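Local coordinates for protein ORF 37 (Human herpesvirus 8 type M, PDB 3FHD) that cleaves DNA as an endonuclease and exonuclease, processing branched or non-linear viral DNA so that unit-length linear genomes can be packaged, at residues A479-W482 with S483-K487; A83-M86 with A87-F91; S130-A134 with H135-H139; K342-P345 with L346-L349; D369-D372 with T373-Q376. All coordinates share one frame; numbering follows the deposited sequence.

Interaction 1 of 5, residues A479-W482 with S483-K487; sequences ANFW and SRSAK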
loop_
_atom_site.group_PDB
_atom_site.type_symbol
_atom_site.label_atom_id
_atom_site.label_comp_id
_atom_site.label_asym_id
_atom_site.label_seq_id
_atom_site.Cartn_x
_atom_site.Cartn_y
_atom_site.Cartn_z
ATOM N N ALA A 479 15.266 -4.309 6.634
ATOM C CA ALA A 479 16.370 -3.527 6.055
ATOM C C ALA A 479 17.645 -4.367 5.916
ATOM O O ALA A 479 18.388 -4.209 4.940
ATOM C CB ALA A 479 16.657 -2.289 6.869
ATOM N N ASN A 480 17.911 -5.223 6.902
ATOM C CA ASN A 480 19.027 -6.172 6.833
ATOM C C ASN A 480 18.879 -7.108 5.627
ATOM O O ASN A 480 19.845 -7.337 4.916
ATOM C CB ASN A 480 19.151 -6.970 8.138
ATOM C CG ASN A 480 20.029 -6.268 9.166
ATOM O OD1 ASN A 480 20.552 -5.169 8.922
ATOM N ND2 ASN A 480 20.219 -6.914 10.309
ATOM N N PHE A 481 17.665 -7.621 5.397
ATOM C CA PHE A 481 17.401 -8.504 4.263
ATOM C C PHE A 481 17.572 -7.717 2.939
ATOM O O PHE A 481 18.158 -8.242 2.016
ATOM C CB PHE A 481 16.011 -9.156 4.374
ATOM C CG PHE A 481 15.568 -9.926 3.138
ATOM C CD1 PHE A 481 16.286 -11.030 2.673
ATOM C CD2 PHE A 481 14.405 -9.554 2.481
ATOM C CE1 PHE A 481 15.858 -11.747 1.512
ATOM C CE2 PHE A 481 13.958 -10.221 1.361
ATOM C CZ PHE A 481 14.689 -11.350 0.863
ATOM N N TRP A 482 17.082 -6.473 2.868
ATOM C CA TRP A 482 17.364 -5.603 1.704
ATOM C C TRP A 482 18.887 -5.475 1.412
ATOM O O TRP A 482 19.333 -5.620 0.265
ATOM C CB TRP A 482 16.719 -4.218 1.864
ATOM C CG TRP A 482 16.690 -3.447 0.566
ATOM C CD1 TRP A 482 15.646 -3.377 -0.312
ATOM C CD2 TRP A 482 17.764 -2.697 -0.025
ATOM N NE1 TRP A 482 15.988 -2.595 -1.400
ATOM C CE2 TRP A 482 17.269 -2.141 -1.238
ATOM C CE3 TRP A 482 19.076 -2.404 0.369
ATOM C CZ2 TRP A 482 18.056 -1.362 -2.083
ATOM C CZ3 TRP A 482 19.858 -1.591 -0.453
ATOM C CH2 TRP A 482 19.343 -1.081 -1.673
ATOM N N SER A 483 19.668 -5.229 2.451
ATOM C CA SER A 483 21.106 -5.024 2.308
ATOM C C SER A 483 21.814 -6.287 1.839
ATOM O O SER A 483 22.658 -6.238 0.948
ATOM C CB SER A 483 21.679 -4.562 3.650
ATOM O OG SER A 483 21.033 -3.348 3.963
ATOM N N ARG A 484 21.454 -7.426 2.421
ATOM C CA ARG A 484 21.996 -8.717 1.958
ATOM C C ARG A 484 21.663 -9.004 0.483
ATOM O O ARG A 484 22.538 -9.437 -0.278
ATOM C CB ARG A 484 21.479 -9.876 2.809
ATOM C CG ARG A 484 22.057 -9.941 4.196
ATOM C CD ARG A 484 21.791 -11.318 4.838
ATOM N NE ARG A 484 20.377 -11.727 4.887
ATOM C CZ ARG A 484 19.473 -11.246 5.743
ATOM N NH1 ARG A 484 19.807 -10.308 6.631
ATOM N NH2 ARG A 484 18.230 -11.713 5.714
ATOM N N SER A 485 20.401 -8.760 0.113
ATOM C CA SER A 485 19.913 -8.986 -1.229
ATOM C C SER A 485 20.587 -8.031 -2.232
ATOM O O SER A 485 20.921 -8.482 -3.325
ATOM C CB SER A 485 18.393 -8.825 -1.288
ATOM O OG SER A 485 17.759 -9.720 -0.395
ATOM N N ALA A 486 20.776 -6.747 -1.858
ATOM C CA ALA A 486 21.533 -5.778 -2.678
ATOM C C ALA A 486 23.007 -6.188 -2.885
ATOM O O ALA A 486 23.509 -6.077 -3.992
ATOM C CB ALA A 486 21.445 -4.336 -2.133
ATOM N N LYS A 487 23.673 -6.654 -1.831
ATOM C CA LYS A 487 25.059 -7.121 -1.942
ATOM C C LYS A 487 25.156 -8.375 -2.807
ATOM O O LYS A 487 26.117 -8.519 -3.561
ATOM C CB LYS A 487 25.702 -7.366 -0.556
ATOM C CG LYS A 487 25.866 -6.098 0.316
ATOM C CD LYS A 487 26.366 -6.424 1.730
ATOM C CE LYS A 487 27.007 -5.201 2.382
ATOM N NZ LYS A 487 27.709 -5.503 3.670
#
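Residues 479-482 run into 483-487 as one continuous piece of helix 468-489, so Ser483, Arg484, Ser485 and Ala486 each donate their amide to the carbonyl four residues back, from Ala479 to Trp482. The straightest of these bonds is Arg484 N to Asn480 O, at 169°. Two of the carbonyls are gripped twice. Ser483 OG lies 2.9 Å from Ala479 O and donates to it from the face opposite to that used by Ser483 N; Ser485 OG does the same to Phe481 O, also at 2.9 Å. Both hydroxyls reach back because OG stands beside its own backbone N (chi1 -61° and -58°). Ser485 OG also lies over one face of the Phe481 ring, near its rim, 3.4 Å from CE1. Arg484 bends at chi3 and folds back along the helix until one face of its guanidinium covers Phe481 CA, with NH2 3.6 Å from Phe481 CA and near the plane of the phenyl ring at its edge. Ala486 CB makes a CH-pi contact over the six-membered ring of Trp482, 4.0 Å from its centroid. That indole is anchored by NE1 donating to Gly163 O and meets Phe184 edge-to-face; Phe481 meets Trp172 likewise. Serine hydroxyls bonding the i-4 carbonyl and i to i+4 packing are common in alpha-helices; here the side of Trp482 and Ala486 is the buried one.

Interaction 2 of 5, residues A83-M86 with A87-F91; sequences ALRM and AYNYF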
loop_
_atom_site.group_PDB
_atom_site.type_symbol
_atom_site.label_atom_id
_atom_site.label_comp_id
_atom_site.label_asym_id
_atom_site.label_seq_id
_atom_site.Cartn_x
_atom_site.Cartn_y
_atom_site.Cartn_z
ATOM N N ALA A 83 20.995 8.029 -1.276
ATOM C CA ALA A 83 21.546 8.866 -2.346
ATOM C C ALA A 83 21.465 8.218 -3.734
ATOM O O ALA A 83 21.145 8.881 -4.717
ATOM C CB ALA A 83 23.021 9.326 -2.021
ATOM N N LEU A 84 21.776 6.930 -3.819
ATOM C CA LEU A 84 21.758 6.267 -5.136
ATOM C C LEU A 84 20.300 6.107 -5.676
ATOM O O LEU A 84 20.052 6.187 -6.884
ATOM C CB LEU A 84 22.511 4.930 -5.045
ATOM C CG LEU A 84 22.681 4.099 -6.312
ATOM C CD1 LEU A 84 23.259 4.942 -7.470
ATOM C CD2 LEU A 84 23.540 2.853 -6.020
ATOM N N ARG A 85 19.352 5.914 -4.766
ATOM C CA ARG A 85 17.915 5.887 -5.116
ATOM C C ARG A 85 17.443 7.264 -5.661
ATOM O O ARG A 85 16.676 7.302 -6.632
ATOM C CB ARG A 85 17.084 5.479 -3.879
ATOM C CG ARG A 85 15.596 5.271 -4.165
ATOM C CD ARG A 85 15.339 4.123 -5.113
ATOM N NE ARG A 85 13.941 4.139 -5.588
ATOM C CZ ARG A 85 13.342 3.144 -6.238
ATOM N NH1 ARG A 85 13.979 2.006 -6.428
ATOM N NH2 ARG A 85 12.077 3.289 -6.641
ATOM N N MET A 86 17.908 8.353 -5.030
ATOM C CA MET A 86 17.642 9.736 -5.500
ATOM C C MET A 86 18.217 9.940 -6.904
ATOM O O MET A 86 17.525 10.452 -7.781
ATOM C CB MET A 86 18.219 10.789 -4.531
ATOM C CG MET A 86 17.408 10.963 -3.242
ATOM S SD MET A 86 15.653 11.368 -3.465
ATOM C CE MET A 86 15.025 10.235 -2.304
ATOM N N ALA A 87 19.454 9.477 -7.124
ATOM C CA ALA A 87 20.112 9.516 -8.459
ATOM C C ALA A 87 19.267 8.785 -9.517
ATOM O O ALA A 87 19.021 9.319 -10.614
ATOM C CB ALA A 87 21.507 8.879 -8.381
ATOM N N TYR A 88 18.849 7.562 -9.194
ATOM C CA TYR A 88 17.926 6.791 -10.052
ATOM C C TYR A 88 16.638 7.559 -10.358
ATOM O O TYR A 88 16.227 7.620 -11.529
ATOM C CB TYR A 88 17.557 5.440 -9.399
ATOM C CG TYR A 88 16.363 4.764 -10.071
ATOM C CD1 TYR A 88 16.464 4.263 -11.363
ATOM C CD2 TYR A 88 15.127 4.676 -9.408
ATOM C CE1 TYR A 88 15.353 3.657 -12.012
ATOM C CE2 TYR A 88 14.003 4.095 -10.044
ATOM C CZ TYR A 88 14.146 3.567 -11.334
ATOM O OH TYR A 88 13.052 2.997 -11.951
ATOM N N ASN A 89 15.998 8.130 -9.322
ATOM C CA ASN A 89 14.758 8.914 -9.536
ATOM C C ASN A 89 14.991 10.005 -10.590
ATOM O O ASN A 89 14.175 10.218 -11.484
ATOM C CB ASN A 89 14.234 9.546 -8.245
ATOM C CG ASN A 89 13.308 8.588 -7.446
ATOM O OD1 ASN A 89 12.116 8.850 -7.290
ATOM N ND2 ASN A 89 13.846 7.483 -6.985
ATOM N N TYR A 90 16.115 10.703 -10.485
ATOM C CA TYR A 90 16.430 11.719 -11.484
ATOM C C TYR A 90 16.485 11.168 -12.911
ATOM O O TYR A 90 15.804 11.682 -13.797
ATOM C CB TYR A 90 17.724 12.482 -11.137
ATOM C CG TYR A 90 18.137 13.359 -12.302
ATOM C CD1 TYR A 90 17.416 14.531 -12.611
ATOM C CD2 TYR A 90 19.228 13.020 -13.101
ATOM C CE1 TYR A 90 17.781 15.332 -13.698
ATOM C CE2 TYR A 90 19.609 13.841 -14.196
ATOM C CZ TYR A 90 18.884 14.974 -14.474
ATOM O OH TYR A 90 19.270 15.782 -15.534
ATOM N N PHE A 91 17.294 10.138 -13.143
ATOM C CA PHE A 91 17.396 9.526 -14.482
ATOM C C PHE A 91 16.062 8.982 -14.983
ATOM O O PHE A 91 15.738 9.112 -16.188
ATOM C CB PHE A 91 18.456 8.409 -14.488
ATOM C CG PHE A 91 19.885 8.939 -14.426
ATOM C CD1 PHE A 91 20.454 9.544 -15.535
ATOM C CD2 PHE A 91 20.611 8.872 -13.248
ATOM C CE1 PHE A 91 21.768 10.075 -15.490
ATOM C CE2 PHE A 91 21.915 9.375 -13.175
ATOM C CZ PHE A 91 22.499 9.987 -14.315
#
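Arg85 O, in the first turn of helix 83-100, accepts two bonds from a single residue: Asn89 N in the usual helical manner, and Asn89 ND2 at 2.9 Å. The side-chain nitrogen comes from above the carbonyl plane, on the face opposite to the backbone donor. Asn89 OD1 accepts from Gln231 NE2, while the other end of that same glutamine, OE1, takes the N-H of Arg85 NE. Gln231 therefore clamps both side chains, and Arg85 NE and Asn89 ND2 sit 3.6 Å apart as neighbouring donors. The rest of the guanidinium is served by backbone, NH1 donating to Asp162 O and NH2 to Leu160 O. With these bonds fixing its rotation, one face of the guanidinium lies over Tyr88 CD2, Arg85 CZ being 3.9 Å from that atom and the two planes 57° apart. Arg85 and Tyr88 both carry CG anti to the backbone N (chi1 -174° and 166°), which makes them run side by side in the same direction. The tyrosine hydroxyls are satisfied too, Tyr88 OH by Leu57 O and Tyr90 OH by Leu119 O. All three guanidinium nitrogens are thus bonded, tying this helix to the end of helix 157-161 and to strand 230-231; this is consistent with a structural role, the carbonyls and the Phe59 ring, which makes a cation-pi contact with Arg85, probably compensating the buried charge.

Interaction 3 of 5, residues S130-A134 with H135-H139; sequences SQMNA and HQRHH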
loop_
_atom_site.group_PDB
_atom_site.type_symbol
_atom_site.label_atom_id
_atom_site.label_comp_id
_atom_site.label_asym_id
_atom_site.label_seq_id
_atom_site.Cartn_x
_atom_site.Cartn_y
_atom_site.Cartn_z
ATOM N N SER A 130 23.981 13.017 -3.223
ATOM C CA SER A 130 24.591 12.771 -1.925
ATOM C C SER A 130 24.559 13.999 -1.010
ATOM O O SER A 130 24.667 13.866 0.225
ATOM C CB SER A 130 26.039 12.301 -2.096
ATOM O OG SER A 130 26.489 11.753 -0.869
ATOM N N GLN A 131 24.431 15.184 -1.615
ATOM C CA GLN A 131 24.494 16.467 -0.896
ATOM C C GLN A 131 23.097 17.027 -0.551
ATOM O O GLN A 131 22.978 18.115 0.035
ATOM C CB GLN A 131 25.309 17.482 -1.723
ATOM C CG GLN A 131 26.802 17.174 -1.801
ATOM C CD GLN A 131 27.515 17.907 -2.945
ATOM O OE1 GLN A 131 27.096 18.987 -3.369
ATOM N NE2 GLN A 131 28.608 17.316 -3.441
ATOM N N MET A 132 22.043 16.288 -0.906
ATOM C CA MET A 132 20.666 16.708 -0.582
ATOM C C MET A 132 20.387 16.626 0.915
ATOM O O MET A 132 20.927 15.779 1.587
ATOM C CB MET A 132 19.625 15.838 -1.301
ATOM C CG MET A 132 19.683 15.871 -2.804
ATOM S SD MET A 132 18.505 14.682 -3.527
ATOM C CE MET A 132 16.970 15.561 -3.200
ATOM N N ASN A 133 19.547 17.519 1.428
ATOM C CA ASN A 133 19.050 17.391 2.793
ATOM C C ASN A 133 17.733 16.571 2.809
ATOM O O ASN A 133 17.207 16.229 1.737
ATOM C CB ASN A 133 18.913 18.760 3.464
ATOM C CG ASN A 133 17.962 19.700 2.735
ATOM O OD1 ASN A 133 16.815 19.370 2.473
ATOM N ND2 ASN A 133 18.419 20.912 2.476
ATOM N N ALA A 134 17.236 16.247 4.010
ATOM C CA ALA A 134 16.085 15.340 4.154
ATOM C C ALA A 134 14.814 16.007 3.629
ATOM O O ALA A 134 13.921 15.309 3.122
ATOM C CB ALA A 134 15.915 14.898 5.644
ATOM N N HIS A 135 14.727 17.337 3.744
ATOM C CA HIS A 135 13.575 18.088 3.206
ATOM C C HIS A 135 13.500 18.110 1.666
ATOM O O HIS A 135 12.401 17.995 1.092
ATOM C CB HIS A 135 13.444 19.476 3.847
ATOM C CG HIS A 135 13.420 19.409 5.342
ATOM N ND1 HIS A 135 12.360 18.865 6.040
ATOM C CD2 HIS A 135 14.360 19.722 6.267
ATOM C CE1 HIS A 135 12.635 18.874 7.333
ATOM N NE2 HIS A 135 13.841 19.391 7.497
ATOM N N GLN A 136 14.653 18.194 1.016
ATOM C CA GLN A 136 14.745 18.000 -0.444
ATOM C C GLN A 136 14.356 16.589 -0.899
ATOM O O GLN A 136 13.675 16.436 -1.909
ATOM C CB GLN A 136 16.140 18.360 -0.959
ATOM C CG GLN A 136 16.405 19.871 -0.808
ATOM C CD GLN A 136 17.850 20.268 -1.015
ATOM O OE1 GLN A 136 18.782 19.465 -0.832
ATOM N NE2 GLN A 136 18.047 21.523 -1.395
ATOM N N ARG A 137 14.800 15.564 -0.165
ATOM C CA ARG A 137 14.451 14.205 -0.528
ATOM C C ARG A 137 12.937 14.022 -0.346
ATOM O O ARG A 137 12.253 13.438 -1.193
ATOM C CB ARG A 137 15.249 13.201 0.308
ATOM C CG ARG A 137 16.734 13.124 -0.074
ATOM C CD ARG A 137 17.426 11.854 0.497
ATOM N NE ARG A 137 17.376 11.809 1.961
ATOM C CZ ARG A 137 18.192 12.437 2.796
ATOM N NH1 ARG A 137 19.187 13.204 2.351
ATOM N NH2 ARG A 137 18.008 12.291 4.105
ATOM N N HIS A 138 12.426 14.535 0.762
ATOM C CA HIS A 138 10.988 14.541 1.038
ATOM C C HIS A 138 10.196 15.203 -0.089
ATOM O O HIS A 138 9.149 14.678 -0.553
ATOM C CB HIS A 138 10.702 15.264 2.359
ATOM C CG HIS A 138 9.246 15.296 2.726
ATOM N ND1 HIS A 138 8.602 16.448 3.111
ATOM C CD2 HIS A 138 8.313 14.317 2.756
ATOM C CE1 HIS A 138 7.332 16.181 3.357
ATOM N NE2 HIS A 138 7.132 14.895 3.149
ATOM N N HIS A 139 10.677 16.361 -0.526
ATOM C CA HIS A 139 10.024 17.061 -1.627
ATOM C C HIS A 139 10.004 16.231 -2.929
ATOM O O HIS A 139 8.947 16.104 -3.545
ATOM C CB HIS A 139 10.620 18.453 -1.863
ATOM C CG HIS A 139 9.879 19.224 -2.902
ATOM N ND1 HIS A 139 8.787 20.009 -2.608
ATOM C CD2 HIS A 139 10.055 19.313 -4.241
ATOM C CE1 HIS A 139 8.341 20.575 -3.716
ATOM N NE2 HIS A 139 9.084 20.155 -4.722
#
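Ala134, Arg137 and Met132 carry most of this contact, at the start of helix 134-147. Arg137 has CG beside its backbone N (chi1 -72°) and bends at chi3, which brings its guanidinium back over the first turn: one face lies above Ala134 CA, and NH2 is 3.7 Å from Ala134 CB. Met132 O stands near the guanidinium plane at its edge, 3.2 Å from NH1. The methionine itself runs past Gln136 and Arg137, its CE 3.7 Å from Gln136 CB and 4.0 Å from Arg137 CG. Asn133 and Gln136 then close the helix end as a capping box. Asn133 OD1 accepts from Gln136 N at 2.9 Å, and Gln136 OE1 returns the favour by accepting from Asn133 N at 3.1 Å. The two side-chain amides are stacked, their planes 23° apart. Asn133 O and Ala134 O take up the helical bonds from Arg137 N and His138 N. Arg137 NE and NH2 donate onward to Pro233 O and Gln234 OE1. The cap thus ends the short link from helix 122-130; Met132 and Arg137 face Met86 of helix 83-100, while Ala134 and His138 rest on Leu412 at the end of helix 394-412.

Interaction 4 of 5, residues K342-P345 with L346-L349; sequences KLTP and LHNL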
loop_
_atom_site.group_PDB
_atom_site.type_symbol
_atom_site.label_atom_id
_atom_site.label_comp_id
_atom_site.label_asym_id
_atom_site.label_seq_id
_atom_site.Cartn_x
_atom_site.Cartn_y
_atom_site.Cartn_z
ATOM N N LYS A 342 1.192 -23.250 20.848
ATOM C CA LYS A 342 1.238 -22.229 21.901
ATOM C C LYS A 342 2.237 -21.138 21.535
ATOM O O LYS A 342 3.156 -21.375 20.747
ATOM C CB LYS A 342 1.623 -22.849 23.252
ATOM C CG LYS A 342 0.531 -23.709 23.866
ATOM C CD LYS A 342 1.031 -24.563 25.030
ATOM C CE LYS A 342 -0.011 -25.611 25.415
ATOM N NZ LYS A 342 0.543 -26.646 26.318
ATOM N N LEU A 343 2.036 -19.938 22.084
ATOM C CA LEU A 343 3.078 -18.903 22.091
ATOM C C LEU A 343 4.217 -19.353 23.008
ATOM O O LEU A 343 3.974 -19.849 24.121
ATOM C CB LEU A 343 2.521 -17.575 22.607
ATOM C CG LEU A 343 1.392 -16.890 21.834
ATOM C CD1 LEU A 343 0.661 -15.892 22.721
ATOM C CD2 LEU A 343 1.943 -16.200 20.606
ATOM N N THR A 344 5.453 -19.207 22.538
ATOM C CA THR A 344 6.630 -19.571 23.340
ATOM C C THR A 344 7.232 -18.265 23.882
ATOM O O THR A 344 6.749 -17.185 23.544
ATOM C CB THR A 344 7.674 -20.360 22.501
ATOM O OG1 THR A 344 8.317 -19.469 21.581
ATOM C CG2 THR A 344 7.012 -21.514 21.719
ATOM N N PRO A 345 8.248 -18.352 24.758
ATOM C CA PRO A 345 8.949 -17.131 25.160
ATOM C C PRO A 345 9.530 -16.328 23.996
ATOM O O PRO A 345 9.747 -15.137 24.140
ATOM C CB PRO A 345 10.092 -17.648 26.035
ATOM C CG PRO A 345 9.590 -18.927 26.587
ATOM C CD PRO A 345 8.727 -19.533 25.503
ATOM N N LEU A 346 9.772 -16.972 22.857
ATOM C CA LEU A 346 10.333 -16.271 21.689
ATOM C C LEU A 346 9.304 -15.561 20.818
ATOM O O LEU A 346 9.653 -14.837 19.882
ATOM C CB LEU A 346 11.163 -17.230 20.843
ATOM C CG LEU A 346 12.466 -17.560 21.551
ATOM C CD1 LEU A 346 12.875 -18.941 21.150
ATOM C CD2 LEU A 346 13.529 -16.532 21.259
ATOM N N HIS A 347 8.035 -15.768 21.114
ATOM C CA HIS A 347 6.994 -15.031 20.442
ATOM C C HIS A 347 6.624 -13.755 21.203
ATOM O O HIS A 347 5.450 -13.366 21.190
ATOM C CB HIS A 347 5.751 -15.911 20.276
ATOM C CG HIS A 347 5.930 -17.065 19.326
ATOM N ND1 HIS A 347 5.950 -18.378 19.748
ATOM C CD2 HIS A 347 6.087 -17.102 17.981
ATOM C CE1 HIS A 347 6.100 -19.176 18.705
ATOM N NE2 HIS A 347 6.178 -18.425 17.619
ATOM N N ASN A 348 7.604 -13.103 21.841
ATOM C CA ASN A 348 7.333 -11.897 22.644
ATOM C C ASN A 348 6.808 -10.688 21.832
ATOM O O ASN A 348 5.923 -9.959 22.298
ATOM C CB ASN A 348 8.494 -11.534 23.617
ATOM C CG ASN A 348 9.838 -11.252 22.907
ATOM O OD1 ASN A 348 10.072 -11.699 21.778
ATOM N ND2 ASN A 348 10.741 -10.513 23.597
ATOM N N LEU A 349 7.314 -10.508 20.616
ATOM C CA LEU A 349 6.786 -9.468 19.718
ATOM C C LEU A 349 5.307 -9.730 19.395
ATOM O O LEU A 349 4.493 -8.825 19.473
ATOM C CB LEU A 349 7.618 -9.372 18.438
ATOM C CG LEU A 349 7.312 -8.212 17.478
ATOM C CD1 LEU A 349 8.597 -7.710 16.857
ATOM C CD2 LEU A 349 6.297 -8.614 16.411
#
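His347 and Thr344 face each other across a type I beta-turn, residues 344-347, which overlaps an ST turn begun by Thr344 and leads into helix 348-355, with His347 as the N-cap residue. The ring is tethered by its ND1, which accepts from Thr344 N at 3.0 Å. That bond is nearly straight, 172°, and the donor lies in the ring plane, only 4° out of it, at the ring edge. The bond helps to fix the ring's rotation about CB-CG. In the reverse direction His347 N donates to Thr344 O, arriving from well above the carbonyl plane. Thr344 is therefore bound to His347 through both its amide and its carbonyl, which closes the turn over Pro345 and Leu346. Beyond this pair, Thr344 OG1 accepts from Leu346 N at 3.2 Å, the bond of the ST turn. The hydroxyl is placed there by a chi1 of 72°, between the backbone N and the carbonyl carbon. This also puts Thr344 CG2 beside the imidazole, 3.9 Å from His347 ND1. Leu343 adds apolar packing, CD2 resting 3.8 Å from His347 CB. Farther out, Leu343 is held to Gly317 by backbone hydrogen bonds and leans on Ile350 and Arg351, while His347 touches Leu319. A sulfate ion, probably from the crystallisation liquor, lies about 5 Å from the imidazole. On the helix itself, Leu349 N makes a weak bond to Asn348 OD1, 3.2 Å long.

Interaction 5 of 5, residues D369-D372 with T373-Q376; sequences DPQD and TRGQ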
loop_
_atom_site.group_PDB
_atom_site.type_symbol
_atom_site.label_atom_id
_atom_site.label_comp_id
_atom_site.label_asym_id
_atom_site.label_seq_id
_atom_site.Cartn_x
_atom_site.Cartn_y
_atom_site.Cartn_z
ATOM N N ASP A 369 -30.095 -2.972 0.425
ATOM C CA ASP A 369 -30.142 -3.784 -0.769
ATOM C C ASP A 369 -30.790 -2.958 -1.895
ATOM O O ASP A 369 -31.942 -2.557 -1.765
ATOM C CB ASP A 369 -30.936 -5.048 -0.453
ATOM C CG ASP A 369 -30.931 -6.049 -1.573
ATOM O OD1 ASP A 369 -30.770 -5.678 -2.759
ATOM O OD2 ASP A 369 -31.091 -7.239 -1.259
ATOM N N PRO A 370 -30.048 -2.710 -3.012
ATOM C CA PRO A 370 -30.631 -1.917 -4.107
ATOM C C PRO A 370 -31.825 -2.579 -4.837
ATOM O O PRO A 370 -32.461 -1.939 -5.691
ATOM C CB PRO A 370 -29.450 -1.683 -5.059
ATOM C CG PRO A 370 -28.503 -2.837 -4.782
ATOM C CD PRO A 370 -28.672 -3.155 -3.312
ATOM N N GLN A 371 -32.149 -3.830 -4.514
ATOM C CA GLN A 371 -33.350 -4.434 -5.107
ATOM C C GLN A 371 -34.607 -3.873 -4.447
ATOM O O GLN A 371 -35.704 -3.881 -5.031
ATOM C CB GLN A 371 -33.317 -5.959 -5.055
ATOM C CG GLN A 371 -34.306 -6.614 -6.016
ATOM C CD GLN A 371 -34.115 -8.103 -6.114
ATOM O OE1 GLN A 371 -33.008 -8.609 -5.915
ATOM N NE2 GLN A 371 -35.186 -8.820 -6.416
ATOM N N ASP A 372 -34.433 -3.375 -3.225
ATOM C CA ASP A 372 -35.503 -2.712 -2.492
ATOM C C ASP A 372 -35.631 -1.251 -2.959
ATOM O O ASP A 372 -36.731 -0.779 -3.261
ATOM C CB ASP A 372 -35.224 -2.763 -0.980
ATOM C CG ASP A 372 -35.244 -4.194 -0.406
ATOM O OD1 ASP A 372 -35.710 -5.143 -1.090
ATOM O OD2 ASP A 372 -34.796 -4.363 0.761
ATOM N N THR A 373 -34.490 -0.559 -3.043
ATOM C CA THR A 373 -34.455 0.894 -3.271
ATOM C C THR A 373 -34.378 1.280 -4.757
ATOM O O THR A 373 -34.329 2.476 -5.088
ATOM C CB THR A 373 -33.250 1.535 -2.544
ATOM O OG1 THR A 373 -32.043 0.971 -3.063
ATOM C CG2 THR A 373 -33.309 1.272 -1.047
ATOM N N ARG A 374 -34.354 0.264 -5.629
ATOM C CA ARG A 374 -34.113 0.417 -7.080
ATOM C C ARG A 374 -32.843 1.202 -7.453
ATOM O O ARG A 374 -32.772 1.808 -8.533
ATOM C CB ARG A 374 -35.335 1.006 -7.808
ATOM C CG ARG A 374 -36.646 0.221 -7.650
ATOM C CD ARG A 374 -36.490 -1.306 -7.707
ATOM N NE ARG A 374 -36.215 -1.813 -9.054
ATOM C CZ ARG A 374 -35.724 -3.025 -9.322
ATOM N NH1 ARG A 374 -35.514 -3.386 -10.588
ATOM N NH2 ARG A 374 -35.445 -3.880 -8.333
ATOM N N GLY A 375 -31.837 1.194 -6.574
ATOM C CA GLY A 375 -30.583 1.860 -6.895
ATOM C C GLY A 375 -29.694 2.280 -5.748
ATOM O O GLY A 375 -28.502 1.988 -5.758
ATOM N N GLN A 376 -30.257 2.978 -4.768
ATOM C CA GLN A 376 -29.429 3.569 -3.712
ATOM C C GLN A 376 -28.915 2.568 -2.679
ATOM O O GLN A 376 -29.691 1.795 -2.083
ATOM C CB GLN A 376 -30.132 4.743 -3.014
ATOM C CG GLN A 376 -29.167 5.635 -2.225
ATOM C CD GLN A 376 -29.746 7.000 -1.913
ATOM O OE1 GLN A 376 -29.197 8.033 -2.331
ATOM N NE2 GLN A 376 -30.871 7.018 -1.191
#
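Thr373 opens the second segment with its amide bonded weakly to Asp369 O, 3.5 Å away, at the end of the short helix 370-373. The same carbonyl also accepts from Asp372 N. Thr373 OG1, placed between its backbone N and carbonyl carbon by a chi1 of 61°, lies 3.4 Å from Pro370 CA and donates forward to Gln376 O at 2.7 Å, clasping the loop after the helix. Arg374 follows with positive phi (53°), which ends the helical path and turns the chain. Its side chain, bent at chi2 and chi3, doubles back alongside Gln371, the amide and guanidinium planes nearly perpendicular. NH2 gives Gln371 O a weak bond of 3.3 Å lying in the guanidinium plane at its edge; its stronger partner is Gln437 O. Gly375, with phi 158°, sits in a conformation that residues bearing side chains rarely adopt; its O lies 3.9 Å from Pro370 CB, and it pairs by backbone with Thr443. Gln376 closes the turn through the carbonyl that Thr373 holds. At the other end Asp369 caps the helix through OD1, which takes Gln371 N at 2.9 Å, while its carboxylate makes salt bridges to Arg432 and to Lys277, whose NZ also donates to Gln371 OE1. With weak bonds between the two segments, the turn probably owes much of its shape to the capping aspartate, the threonine clasp and these outside partners.

In chain order come interaction 2, interaction 3, interaction 4, interaction 5 and interaction 1, all within the viral alkaline exonuclease region. Interactions 2 and 3 touch, their centres 11 Å apart, with Ala83 CB of helix 83-100 3.8 Å from Ser130 CA at the end of helix 122-130. Interaction 1, on helix 468-489, has its centre 18 Å from that of interaction 2; the two are near but do not touch. Helix 468-489 also meets helix 348-355 of interaction 4, through Arg473 and Leu474. Interaction 5, between strands 362-367 and 379-389 of the mixed sheet, has its centre 49 to 53 Å from the other centres. All five are structural, away from the magnesium site.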